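PDB 3QYY: response regulator from Xanthomonas campestris pv. campestris, which probably makes cyclic di-GMP from GTP through its GGDEF diguanylate cyclase domain, the part of the longer protein held in this chain. Local coordinates for residues B[14-19]-B[68-73]; B[74-79]-B[110-115]; B[45-50]-B[93-98]. One frame throughout, in Å; residues are numbered along the deposited sequence.

Contact 1: residues B[14-19]-B[68-73]; sequences DPLTEA and VLVRLV. With C2E (9,9'-[(2R,3R,3aS,5S,7aR,9R,10R,10aS,12S,14aR)-3,5,10,12-tetrahydroxy-5,12-dioxidooctahydro-2H,7H-difuro[3,2-d:3',2'-j][1,3,7,9,2,8]tetraoxadiphosphacyclododecine-2,9-diyl]bis(2-amino-1,9-dihydro-6H-purin-6-one)), chain F.
Leu69 is the first residue of the 68-73 helix to meet the 14-19 loop, and it touches with two parts of its side chain. Its CB rests on Thr17 CG2 at 3.8 Å, the two side chains meeting at a slant, while further out its CD1 approaches CD2 of Leu16 to 4.2 Å. That same Leu69 CD1 lies 3.5 Å from C61 of a cyclic di-GMP guanine, and Leu16 CD2 sits near O61 of the base. Loop and helix thus each give one leucine to an apolar wall of the ligand pocket, to which Asp66 and Arg88 add hydrogen bonds.

Val70 follows, its CG2 lying 3.6 Å from the carbonyl oxygen of Leu16. Its own carbonyl oxygen accepts from a water that also donates to Thr17 O, a bridge between the two backbones. The loop that presents these groups is held by an Asx motif in this GGDEF domain: Asp14 OD1 accepts from the backbone N of Thr17 and, through its anti lone pair, from Thr17 OG1 at 2.7 Å. With chi1 at 66°, the hydroxyl is tucked between the backbone N and carbonyl carbon of Thr17, leaving the methyl to face the helix. Asp14 OD1 also forms a salt bridge with Arg88.

One turn beyond Leu69, Val73 spreads both methyls over the loop. CG1 comes to 3.4 Å from Thr17 O and also touches Ala19 CB, whereas CG2 covers Thr17 CB, the valine and threonine side chains crossing at roughly a right angle.

Contact 2: residues B[74-79]-B[110-115]; sequences ESAYGW and NQWLSM
Trp112 and Ser75 join two helices, 62-77 and 102-116, that pack side by side on the same face of the central sheet of the GGDEF domain. The indole NE1 of Trp112 donates to Ser75 OG at 2.8 Å. The bond is nearly straight, 167° at the hydrogen, and the hydroxyl lies in the plane of the indole, so the polar edge of this buried ring is satisfied by the neighbouring helix. Alongside, Ala76 CB packs on Trp112 CZ2 at 3.8 Å.

A second indole comes over one face of Trp112: NE1 of Trp79 stands 3.1 Å from Trp112 CG, off-centre toward the rim. The two five-membered rings are inclined by 58°, an oblique pairing rather than a parallel one.

Further out are the groups that place these side chains. Ser75 OG, which accepts from the indole, can give its own hydrogen to the carbonyl oxygen of Leu72 or Arg71 in the preceding turn, which probably helps orient it. Trp112 takes CG anti to its own backbone N (chi1 169°), and its ring spans the gap between the helices and also touches Ile96 of the sheet. Trp79 touches Val98 there and Lys108 on helix 102-116. At the exposed side of the contact the Met115 chain folds back at its second and third torsions, and its CE ends 3.9 Å from Ser75 CB.

Contact 3: residues B[45-50]-B[93-98]; sequences LFVLDM and EFLIGV. With MG (magnesium ion), chain I; C2E (9,9'-[(2R,3R,3aS,5S,7aR,9R,10R,10aS,12S,14aR)-3,5,10,12-tetrahydroxy-5,12-dioxidooctahydro-2H,7H-difuro[3,2-d:3',2'-j][1,3,7,9,2,8]tetraoxadiphosphacyclododecine-2,9-diyl]bis(2-amino-1,9-dihydro-6H-purin-6-one)), chain C.
Glu93 and Asp49 face one another as a non-hydrogen-bonded antiparallel pair, where strands 93-98 and 45-50 open onto the active site. Glu93 belongs to the GGDEF signature and leaves its strand with CG anti to the backbone N (chi1 -166°). CB stands near Leu48 O and the ligand sugar oxygen O4'. CG presses more closely on that carbonyl, 3.3 Å from Leu48 O, and CD lies near O4' of the cyclic di-GMP. The tip divides: OE2 lies beside C5', while OE1 makes the closest approach of Glu93 to the ligand, 3.5 Å from C4', and faces Asp49 OD2. OE1 also accepts a hydrogen bond from a water at 2.7 Å. The two carboxylates are turned 71° apart.

Asp49 OD2 binds magnesium directly at 2.0 Å, and Asp92 also binds this metal. Asp49 OD1 accepts from another metal-bound water and forms a salt bridge with Lys156.

Behind the site, the backbones pair through Phe46 with Ile96 and Leu48 with Phe94. The bond from Leu48 N to Phe94 O is short and straight, 2.7 Å with 171° at the hydrogen. On the face carrying Asp49 and Glu93, Val47 CG2 lies against Leu95 CD2 at 3.6 Å, the side chains pointing the same way. On the face carrying Phe46, Leu48, Phe94 and Ile96, which helices 62-77 and 102-116 cover, Leu48 CD1 meets Ile96 CD1 at 3.8 Å.

The water held by Glu93 OE1 is itself a magnesium ligand and is hydrogen-bonded to O2' of the cyclic di-GMP. Glu93 therefore reaches the metal in the second shell, through water, and the positive charges of magnesium and Lys156 probably offset the closeness of the two carboxylates.

Overall arrangement
The three contacts lie 12 to 13 Å apart, centre to centre, within one GGDEF domain. Contacts 1 and 2 follow in series on helix 62-77, contact 2 running on into the turn after it; Tyr77 OH probably hydrogen-bonds to Glu18 O. Contact 3 crosses both along the chain and joins two inner strands of the five-stranded sheet. Phe94 packs on Leu69 and Val73 of contact 1, and Ile96 on Trp112 of contact 2, so helices 62-77 and 102-116 rest on one face of this strand pair. Contact 1 lines one cyclic di-GMP pocket and contact 3 reaches the magnesium and another cyclic di-GMP; contact 2 is structural packing, the Trp112 side chain about 14 Å from the magnesium.

Contact 1: residues B[14-19]-B[68-73]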
loop_
_atom_site.group_PDB
_atom_site.type_symbol
_atom_site.label_atom_id
_atom_site.label_comp_id
_atom_site.label_asym_id
_atom_site.label_seq_id
_atom_site.Cartn_x
_atom_site.Cartn_y
_atom_site.Cartn_z
ATOM N N ASP B 14 12.016 -0.179 -13.563
ATOM C CA ASP B 14 10.633 0.279 -13.610
ATOM C C ASP B 14 10.513 1.251 -14.777
ATOM O O ASP B 14 11.135 2.315 -14.773
ATOM C CB ASP B 14 10.267 1.009 -12.315
ATOM C CG ASP B 14 8.882 1.610 -12.366
ATOM O OD1 ASP B 14 8.742 2.822 -12.097
ATOM O OD2 ASP B 14 7.933 0.865 -12.681
ATOM N N PRO B 15 9.707 0.906 -15.790
ATOM C CA PRO B 15 9.572 1.814 -16.935
ATOM C C PRO B 15 9.204 3.265 -16.625
ATOM O O PRO B 15 9.846 4.182 -17.130
ATOM C CB PRO B 15 8.539 1.112 -17.824
ATOM C CG PRO B 15 7.809 0.193 -16.889
ATOM C CD PRO B 15 8.886 -0.301 -15.970
ATOM N N LEU B 16 8.192 3.481 -15.790
ATOM C CA LEU B 16 7.775 4.846 -15.471
ATOM C C LEU B 16 8.862 5.738 -14.868
ATOM O O LEU B 16 9.161 6.809 -15.402
ATOM C CB LEU B 16 6.578 4.843 -14.509
ATOM C CG LEU B 16 5.963 6.229 -14.263
ATOM C CD1 LEU B 16 5.117 6.613 -15.470
ATOM C CD2 LEU B 16 5.097 6.220 -13.000
ATOM N N THR B 17 9.456 5.288 -13.765
ATOM C CA THR B 17 10.450 6.083 -13.043
ATOM C C THR B 17 11.932 5.888 -13.350
ATOM O O THR B 17 12.744 6.744 -13.005
ATOM C CB THR B 17 10.279 5.905 -11.518
ATOM O OG1 THR B 17 10.588 4.552 -11.153
ATOM C CG2 THR B 17 8.843 6.211 -11.107
ATOM N N GLU B 18 12.282 4.768 -13.966
ATOM C CA GLU B 18 13.670 4.467 -14.304
ATOM C C GLU B 18 14.454 3.994 -13.078
ATOM O O GLU B 18 15.678 3.864 -13.115
ATOM C CB GLU B 18 14.344 5.685 -14.943
ATOM C CG GLU B 18 15.437 5.327 -15.927
ATOM C CD GLU B 18 15.592 6.357 -17.036
ATOM O OE1 GLU B 18 16.427 6.132 -17.937
ATOM O OE2 GLU B 18 14.882 7.386 -17.011
ATOM N N ALA B 19 13.746 3.759 -11.981
ATOM C CA ALA B 19 14.386 3.229 -10.789
ATOM C C ALA B 19 14.315 1.730 -11.051
ATOM O O ALA B 19 13.689 1.306 -12.021
ATOM C CB ALA B 19 13.582 3.584 -9.547
ATOM N N VAL B 68 5.303 13.230 -10.177
ATOM C CA VAL B 68 5.836 13.303 -8.818
ATOM C C VAL B 68 6.785 12.127 -8.579
ATOM O O VAL B 68 7.877 12.302 -8.042
ATOM C CB VAL B 68 4.717 13.244 -7.747
ATOM C CG1 VAL B 68 5.333 13.267 -6.357
ATOM C CG2 VAL B 68 3.764 14.417 -7.913
ATOM N N LEU B 69 6.366 10.928 -8.976
ATOM C CA LEU B 69 7.199 9.741 -8.797
ATOM C C LEU B 69 8.462 9.834 -9.646
ATOM O O LEU B 69 9.538 9.400 -9.231
ATOM C CB LEU B 69 6.421 8.479 -9.173
ATOM C CG LEU B 69 5.235 8.120 -8.272
ATOM C CD1 LEU B 69 4.486 6.944 -8.878
ATOM C CD2 LEU B 69 5.721 7.777 -6.877
ATOM N N VAL B 70 8.325 10.396 -10.844
ATOM C CA VAL B 70 9.464 10.555 -11.734
ATOM C C VAL B 70 10.487 11.522 -11.135
ATOM O O VAL B 70 11.687 11.249 -11.161
ATOM C CB VAL B 70 9.020 11.066 -13.125
ATOM C CG1 VAL B 70 10.236 11.476 -13.950
ATOM C CG2 VAL B 70 8.254 9.968 -13.851
ATOM N N ARG B 71 10.011 12.636 -10.583
ATOM C CA ARG B 71 10.903 13.627 -9.983
ATOM C C ARG B 71 11.597 13.071 -8.741
ATOM O O ARG B 71 12.765 13.371 -8.486
ATOM C CB ARG B 71 10.133 14.900 -9.608
ATOM C CG ARG B 71 9.159 14.725 -8.456
ATOM C CD ARG B 71 8.621 16.056 -7.925
ATOM N NE ARG B 71 9.669 16.884 -7.330
ATOM C CZ ARG B 71 10.465 17.701 -8.014
ATOM N NH1 ARG B 71 10.338 17.812 -9.330
ATOM N NH2 ARG B 71 11.396 18.404 -7.382
ATOM N N LEU B 72 10.876 12.264 -7.967
ATOM C CA LEU B 72 11.446 11.675 -6.759
ATOM C C LEU B 72 12.687 10.862 -7.109
ATOM O O LEU B 72 13.749 11.041 -6.509
ATOM C CB LEU B 72 10.411 10.780 -6.066
ATOM C CG LEU B 72 10.824 10.042 -4.784
ATOM C CD1 LEU B 72 9.581 9.652 -4.005
ATOM C CD2 LEU B 72 11.654 8.808 -5.119
ATOM N N VAL B 73 12.547 9.972 -8.084
ATOM C CA VAL B 73 13.650 9.125 -8.515
ATOM C C VAL B 73 14.731 9.949 -9.214
ATOM O O VAL B 73 15.926 9.716 -9.019
ATOM C CB VAL B 73 13.144 8.010 -9.462
ATOM C CG1 VAL B 73 14.314 7.218 -10.023
ATOM C CG2 VAL B 73 12.204 7.081 -8.697
HETATM P P1 C2E F . -4.728 4.112 -4.793
HETATM O O2P C2E F . -4.625 4.014 -6.294
HETATM O O1P C2E F . -6.102 4.382 -4.257
HETATM O "O5'" C2E F . -4.226 2.787 -4.104
HETATM C "C5'" C2E F . -4.238 2.682 -2.665
HETATM C "C4'" C2E F . -3.667 1.317 -2.314
HETATM O "O4'" C2E F . -4.284 0.219 -2.953
HETATM C "C3'" C2E F . -2.188 1.210 -2.668
HETATM O "O3'" C2E F . -1.365 1.819 -1.661
HETATM C "C2'" C2E F . -2.041 -0.274 -2.819
HETATM O "O2'" C2E F . -1.711 -0.831 -1.536
HETATM C "C1'" C2E F . -3.375 -0.808 -3.324
HETATM N N9 C2E F . -3.348 -0.920 -4.800
HETATM C C8 C2E F . -4.034 -0.160 -5.685
HETATM N N7 C2E F . -3.787 -0.539 -6.955
HETATM C C5 C2E F . -2.936 -1.560 -6.897
HETATM C C6 C2E F . -2.268 -2.448 -7.881
HETATM O O6 C2E F . -2.476 -2.302 -9.113
HETATM N N1 C2E F . -1.441 -3.419 -7.420
HETATM C C2 C2E F . -1.203 -3.604 -6.091
HETATM N N2 C2E F . -0.374 -4.587 -5.696
HETATM N N3 C2E F . -1.788 -2.816 -5.127
HETATM C C4 C2E F . -2.644 -1.804 -5.473
HETATM P P11 C2E F . -0.034 2.504 -2.254
HETATM O O21 C2E F . 0.740 1.499 -3.038
HETATM O O11 C2E F . 0.688 3.011 -1.055
HETATM O O5A C2E F . -0.429 3.719 -3.185
HETATM C C5A C2E F . -1.152 4.810 -2.617
HETATM C C4A C2E F . -1.470 5.826 -3.677
HETATM O O4A C2E F . -0.318 6.307 -4.424
HETATM C C3A C2E F . -2.448 5.306 -4.725
HETATM O O3A C2E F . -3.816 5.343 -4.261
HETATM C C2A C2E F . -2.177 6.229 -5.871
HETATM O O2A C2E F . -3.027 7.382 -5.730
HETATM C C1A C2E F . -0.706 6.600 -5.779
HETATM N N91 C2E F . 0.088 5.848 -6.792
HETATM C C81 C2E F . 0.710 4.649 -6.661
HETATM N N71 C2E F . 1.336 4.291 -7.807
HETATM C C51 C2E F . 1.122 5.270 -8.701
HETATM C C61 C2E F . 1.491 5.559 -10.116
HETATM O O61 C2E F . 2.189 4.770 -10.792
HETATM N N11 C2E F . 1.050 6.715 -10.671
HETATM C C21 C2E F . 0.282 7.623 -9.986
HETATM N N21 C2E F . -0.123 8.755 -10.611
HETATM N N31 C2E F . -0.087 7.421 -8.690
HETATM C C41 C2E F . 0.297 6.285 -8.014
HETATM O O HOH W 1 13.014 9.381 -13.213
#

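Contact 2: residues B[74-79]-B[110-115]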
loop_
_atom_site.group_PDB
_atom_site.type_symbol
_atom_site.label_atom_id
_atom_site.label_comp_id
_atom_site.label_asym_id
_atom_site.label_seq_id
_atom_site.Cartn_x
_atom_site.Cartn_y
_atom_site.Cartn_z
ATOM N N GLU B 74 14.307 10.920 -10.015
ATOM C CA GLU B 74 15.250 11.776 -10.728
ATOM C C GLU B 74 16.165 12.495 -9.736
ATOM O O GLU B 74 17.385 12.502 -9.899
ATOM C CB GLU B 74 14.501 12.815 -11.570
ATOM C CG GLU B 74 15.398 13.625 -12.488
ATOM C CD GLU B 74 14.669 14.773 -13.164
ATOM O OE1 GLU B 74 15.248 15.379 -14.090
ATOM O OE2 GLU B 74 13.522 15.074 -12.764
ATOM N N SER B 75 15.574 13.091 -8.707
ATOM C CA SER B 75 16.350 13.813 -7.705
ATOM C C SER B 75 17.264 12.885 -6.908
ATOM O O SER B 75 18.349 13.288 -6.482
ATOM C CB SER B 75 15.418 14.578 -6.760
ATOM O OG SER B 75 14.507 13.712 -6.107
ATOM N N ALA B 76 16.830 11.644 -6.709
ATOM C CA ALA B 76 17.633 10.673 -5.976
ATOM C C ALA B 76 18.925 10.399 -6.744
ATOM O O ALA B 76 20.018 10.426 -6.173
ATOM C CB ALA B 76 16.852 9.380 -5.785
ATOM N N TYR B 77 18.795 10.131 -8.041
ATOM C CA TYR B 77 19.959 9.866 -8.879
ATOM C C TYR B 77 20.912 11.060 -8.852
ATOM O O TYR B 77 22.073 10.950 -9.251
ATOM C CB TYR B 77 19.529 9.578 -10.324
ATOM C CG TYR B 77 19.076 8.155 -10.565
ATOM C CD1 TYR B 77 19.934 7.082 -10.325
ATOM C CD2 TYR B 77 17.798 7.880 -11.054
ATOM C CE1 TYR B 77 19.532 5.769 -10.566
ATOM C CE2 TYR B 77 17.386 6.569 -11.299
ATOM C CZ TYR B 77 18.258 5.520 -11.054
ATOM O OH TYR B 77 17.862 4.228 -11.305
ATOM N N GLY B 78 20.416 12.192 -8.367
ATOM C CA GLY B 78 21.228 13.394 -8.291
ATOM C C GLY B 78 22.254 13.392 -7.173
ATOM O O GLY B 78 23.167 14.221 -7.169
ATOM N N TRP B 79 22.114 12.482 -6.213
ATOM C CA TRP B 79 23.070 12.416 -5.113
ATOM C C TRP B 79 23.604 11.010 -4.863
ATOM O O TRP B 79 24.641 10.836 -4.219
ATOM C CB TRP B 79 22.462 12.979 -3.815
ATOM C CG TRP B 79 21.225 12.280 -3.300
ATOM C CD1 TRP B 79 19.926 12.674 -3.473
ATOM C CD2 TRP B 79 21.178 11.107 -2.471
ATOM N NE1 TRP B 79 19.076 11.828 -2.800
ATOM C CE2 TRP B 79 19.816 10.857 -2.176
ATOM C CE3 TRP B 79 22.152 10.247 -1.947
ATOM C CZ2 TRP B 79 19.405 9.781 -1.379
ATOM C CZ3 TRP B 79 21.744 9.173 -1.153
ATOM C CH2 TRP B 79 20.381 8.953 -0.878
ATOM N N ASN B 110 18.030 12.526 4.660
ATOM C CA ASN B 110 17.197 13.543 5.298
ATOM C C ASN B 110 17.285 14.882 4.581
ATOM O O ASN B 110 16.294 15.604 4.473
ATOM C CB ASN B 110 17.596 13.726 6.765
ATOM C CG ASN B 110 17.207 12.544 7.626
ATOM O OD1 ASN B 110 17.765 11.455 7.495
ATOM N ND2 ASN B 110 16.236 12.749 8.509
ATOM N N GLN B 111 18.476 15.213 4.099
ATOM C CA GLN B 111 18.692 16.465 3.383
ATOM C C GLN B 111 17.883 16.444 2.089
ATOM O O GLN B 111 17.309 17.454 1.677
ATOM C CB GLN B 111 20.187 16.635 3.086
ATOM C CG GLN B 111 20.561 17.892 2.314
ATOM C CD GLN B 111 20.368 17.745 0.818
ATOM O OE1 GLN B 111 20.984 16.886 0.184
ATOM N NE2 GLN B 111 19.514 18.584 0.244
ATOM N N TRP B 112 17.832 15.276 1.460
ATOM C CA TRP B 112 17.097 15.097 0.216
ATOM C C TRP B 112 15.588 15.175 0.437
ATOM O O TRP B 112 14.873 15.797 -0.349
ATOM C CB TRP B 112 17.472 13.749 -0.402
ATOM C CG TRP B 112 16.612 13.323 -1.548
ATOM C CD1 TRP B 112 16.392 14.002 -2.714
ATOM C CD2 TRP B 112 15.885 12.094 -1.656
ATOM N NE1 TRP B 112 15.577 13.269 -3.543
ATOM C CE2 TRP B 112 15.251 12.094 -2.919
ATOM C CE3 TRP B 112 15.710 10.992 -0.809
ATOM C CZ2 TRP B 112 14.455 11.032 -3.356
ATOM C CZ3 TRP B 112 14.918 9.933 -1.246
ATOM C CH2 TRP B 112 14.302 9.963 -2.508
ATOM N N LEU B 113 15.113 14.544 1.508
ATOM C CA LEU B 113 13.690 14.536 1.829
ATOM C C LEU B 113 13.217 15.917 2.267
ATOM O O LEU B 113 12.061 16.285 2.055
ATOM C CB LEU B 113 13.400 13.509 2.926
ATOM C CG LEU B 113 13.634 12.046 2.534
ATOM C CD1 LEU B 113 13.416 11.152 3.743
ATOM C CD2 LEU B 113 12.694 11.661 1.393
ATOM N N SER B 114 14.114 16.679 2.887
ATOM C CA SER B 114 13.780 18.028 3.326
ATOM C C SER B 114 13.559 18.874 2.079
ATOM O O SER B 114 12.625 19.669 2.006
ATOM C CB SER B 114 14.920 18.621 4.154
ATOM O OG SER B 114 15.131 17.873 5.338
ATOM N N MET B 115 14.429 18.682 1.096
ATOM C CA MET B 115 14.350 19.407 -0.162
ATOM C C MET B 115 13.025 19.138 -0.878
ATOM O O MET B 115 12.436 20.042 -1.473
ATOM C CB MET B 115 15.530 19.002 -1.054
ATOM C CG MET B 115 15.545 19.630 -2.441
ATOM S SD MET B 115 14.337 18.897 -3.563
ATOM C CE MET B 115 15.223 17.428 -4.095
#

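Contact 3: residues B[45-50]-B[93-98]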
loop_
_atom_site.group_PDB
_atom_site.type_symbol
_atom_site.label_atom_id
_atom_site.label_comp_id
_atom_site.label_asym_id
_atom_site.label_seq_id
_atom_site.Cartn_x
_atom_site.Cartn_y
_atom_site.Cartn_z
ATOM N N LEU B 45 20.341 0.223 4.126
ATOM C CA LEU B 45 19.127 0.040 3.332
ATOM C C LEU B 45 18.008 0.907 3.882
ATOM O O LEU B 45 17.775 0.934 5.093
ATOM C CB LEU B 45 18.682 -1.427 3.361
ATOM C CG LEU B 45 17.357 -1.735 2.650
ATOM C CD1 LEU B 45 17.538 -1.559 1.140
ATOM C CD2 LEU B 45 16.905 -3.156 2.980
ATOM N N PHE B 46 17.323 1.620 2.989
ATOM C CA PHE B 46 16.203 2.470 3.373
ATOM C C PHE B 46 14.927 1.996 2.686
ATOM O O PHE B 46 14.950 1.612 1.516
ATOM C CB PHE B 46 16.417 3.926 2.948
ATOM C CG PHE B 46 17.607 4.588 3.575
ATOM C CD1 PHE B 46 18.860 4.503 2.979
ATOM C CD2 PHE B 46 17.468 5.321 4.750
ATOM C CE1 PHE B 46 19.962 5.146 3.542
ATOM C CE2 PHE B 46 18.566 5.968 5.325
ATOM C CZ PHE B 46 19.813 5.879 4.717
ATOM N N VAL B 47 13.821 2.021 3.420
ATOM C CA VAL B 47 12.519 1.662 2.865
ATOM C C VAL B 47 11.706 2.941 3.001
ATOM O O VAL B 47 11.577 3.478 4.106
ATOM C CB VAL B 47 11.832 0.523 3.655
ATOM C CG1 VAL B 47 10.355 0.408 3.233
ATOM C CG2 VAL B 47 12.544 -0.795 3.387
ATOM N N LEU B 48 11.175 3.434 1.882
ATOM C CA LEU B 48 10.396 4.667 1.885
ATOM C C LEU B 48 8.974 4.467 1.369
ATOM O O LEU B 48 8.742 3.695 0.442
ATOM C CB LEU B 48 11.077 5.721 1.005
ATOM C CG LEU B 48 12.603 5.846 1.052
ATOM C CD1 LEU B 48 13.028 7.001 0.158
ATOM C CD2 LEU B 48 13.075 6.081 2.465
ATOM N N ASP B 49 8.028 5.178 1.969
ATOM C CA ASP B 49 6.630 5.106 1.550
ATOM C C ASP B 49 6.074 6.524 1.584
ATOM O O ASP B 49 6.164 7.207 2.606
ATOM C CB ASP B 49 5.823 4.210 2.498
ATOM C CG ASP B 49 4.386 4.023 2.042
ATOM O OD1 ASP B 49 3.482 4.027 2.906
ATOM O OD2 ASP B 49 4.162 3.858 0.823
ATOM N N MET B 50 5.516 6.977 0.465
ATOM C CA MET B 50 4.959 8.320 0.401
ATOM C C MET B 50 3.720 8.442 1.286
ATOM O O MET B 50 2.991 7.467 1.493
ATOM C CB MET B 50 4.608 8.692 -1.044
ATOM C CG MET B 50 5.821 8.843 -1.951
ATOM S SD MET B 50 5.415 9.690 -3.486
ATOM C CE MET B 50 5.352 11.400 -2.916
ATOM N N GLU B 93 5.988 3.074 -3.082
ATOM C CA GLU B 93 6.978 2.575 -2.128
ATOM C C GLU B 93 8.319 2.345 -2.827
ATOM O O GLU B 93 8.374 1.741 -3.899
ATOM C CB GLU B 93 6.468 1.271 -1.498
ATOM C CG GLU B 93 7.238 0.829 -0.262
ATOM C CD GLU B 93 6.393 -0.043 0.654
ATOM O OE1 GLU B 93 5.257 0.367 0.978
ATOM O OE2 GLU B 93 6.861 -1.129 1.054
ATOM N N PHE B 94 9.394 2.838 -2.216
ATOM C CA PHE B 94 10.734 2.722 -2.795
ATOM C C PHE B 94 11.778 2.222 -1.799
ATOM O O PHE B 94 11.602 2.333 -0.587
ATOM C CB PHE B 94 11.201 4.093 -3.305
ATOM C CG PHE B 94 10.378 4.637 -4.436
ATOM C CD1 PHE B 94 10.769 4.433 -5.755
ATOM C CD2 PHE B 94 9.197 5.329 -4.183
ATOM C CE1 PHE B 94 9.994 4.906 -6.811
ATOM C CE2 PHE B 94 8.410 5.806 -5.233
ATOM C CZ PHE B 94 8.812 5.593 -6.551
ATOM N N LEU B 95 12.864 1.674 -2.335
ATOM C CA LEU B 95 13.986 1.210 -1.528
ATOM C C LEU B 95 15.222 1.930 -2.053
ATOM O O LEU B 95 15.362 2.135 -3.260
ATOM C CB LEU B 95 14.225 -0.297 -1.676
ATOM C CG LEU B 95 13.149 -1.343 -1.358
ATOM C CD1 LEU B 95 13.861 -2.639 -0.968
ATOM C CD2 LEU B 95 12.241 -0.886 -0.248
ATOM N N ILE B 96 16.114 2.316 -1.149
ATOM C CA ILE B 96 17.347 2.975 -1.539
ATOM C C ILE B 96 18.500 2.276 -0.828
ATOM O O ILE B 96 18.456 2.063 0.388
ATOM C CB ILE B 96 17.346 4.484 -1.167
ATOM C CG1 ILE B 96 16.289 5.227 -1.998
ATOM C CG2 ILE B 96 18.728 5.082 -1.415
ATOM C CD1 ILE B 96 16.277 6.749 -1.797
ATOM N N GLY B 97 19.510 1.894 -1.605
ATOM C CA GLY B 97 20.675 1.237 -1.047
ATOM C C GLY B 97 21.850 2.194 -1.135
ATOM O O GLY B 97 22.160 2.704 -2.215
ATOM N N VAL B 98 22.495 2.453 -0.002
ATOM C CA VAL B 98 23.632 3.367 0.028
ATOM C C VAL B 98 24.862 2.693 0.621
ATOM O O VAL B 98 24.844 2.259 1.775
ATOM C CB VAL B 98 23.324 4.627 0.869
ATOM C CG1 VAL B 98 24.543 5.549 0.892
ATOM C CG2 VAL B 98 22.112 5.356 0.300
HETATM MG MG MG I . 2.388 3.389 -0.086
HETATM P P1 C2E C . 4.630 -6.079 -0.059
HETATM O O2P C2E C . 4.594 -7.096 -1.167
HETATM O O1P C2E C . 5.975 -5.846 0.569
HETATM O "O5'" C2E C . 4.131 -4.665 -0.558
HETATM C "C5'" C2E C . 4.098 -3.550 0.356
HETATM C "C4'" C2E C . 3.543 -2.363 -0.425
HETATM O "O4'" C2E C . 4.246 -2.027 -1.609
HETATM C "C3'" C2E C . 2.100 -2.598 -0.863
HETATM O "O3'" C2E C . 1.190 -2.308 0.200
HETATM C "C2'" C2E C . 2.005 -1.697 -2.053
HETATM O "O2'" C2E C . 1.574 -0.401 -1.604
HETATM C "C1'" C2E C . 3.391 -1.621 -2.674
HETATM N N9 C2E C . 3.506 -2.584 -3.801
HETATM C C8 C2E C . 4.266 -3.700 -3.834
HETATM N N7 C2E C . 4.153 -4.342 -5.015
HETATM C C5 C2E C . 3.317 -3.636 -5.768
HETATM C C6 C2E C . 2.766 -3.748 -7.143
HETATM O O6 C2E C . 3.097 -4.707 -7.884
HETATM N N1 C2E C . 1.908 -2.791 -7.579
HETATM C C2 C2E C . 1.537 -1.738 -6.801
HETATM N N2 C2E C . 0.682 -0.823 -7.296
HETATM N N3 C2E C . 2.009 -1.575 -5.514
HETATM C C4 C2E C . 2.882 -2.477 -4.965
HETATM P P11 C2E C . -0.123 -3.238 0.191
HETATM O O21 C2E C . -0.815 -3.143 -1.129
HETATM O O11 C2E C . -0.943 -2.732 1.325
HETATM O O5A C2E C . 0.284 -4.736 0.471
HETATM C C5A C2E C . 0.943 -5.038 1.701
HETATM C C4A C2E C . 1.275 -6.498 1.760
HETATM O O4A C2E C . 0.139 -7.377 1.533
HETATM C C3A C2E C . 2.329 -6.935 0.744
HETATM O O3A C2E C . 3.668 -6.587 1.149
HETATM C C2A C2E C . 2.076 -8.410 0.691
HETATM O O2A C2E C . 2.845 -9.048 1.724
HETATM C C1A C2E C . 0.582 -8.588 0.909
HETATM N N91 C2E C . -0.094 -8.868 -0.378
HETATM C C81 C2E C . -0.607 -7.988 -1.274
HETATM N N71 C2E C . -1.147 -8.635 -2.335
HETATM C C51 C2E C . -0.982 -9.952 -2.125
HETATM C C61 C2E C . -1.312 -11.219 -2.837
HETATM O O61 C2E C . -1.899 -11.217 -3.933
HETATM N N11 C2E C . -0.955 -12.399 -2.260
HETATM C C21 C2E C . -0.309 -12.461 -1.054
HETATM N N21 C2E C . 0.019 -13.671 -0.536
HETATM N N31 C2E C . 0.019 -11.335 -0.355
HETATM C C41 C2E C . -0.290 -10.084 -0.838
HETATM O O HOH W 2 1.519 2.572 1.808
HETATM O O HOH W 3 1.505 5.318 0.508
HETATM O O HOH W 4 3.255 1.572 -0.389
#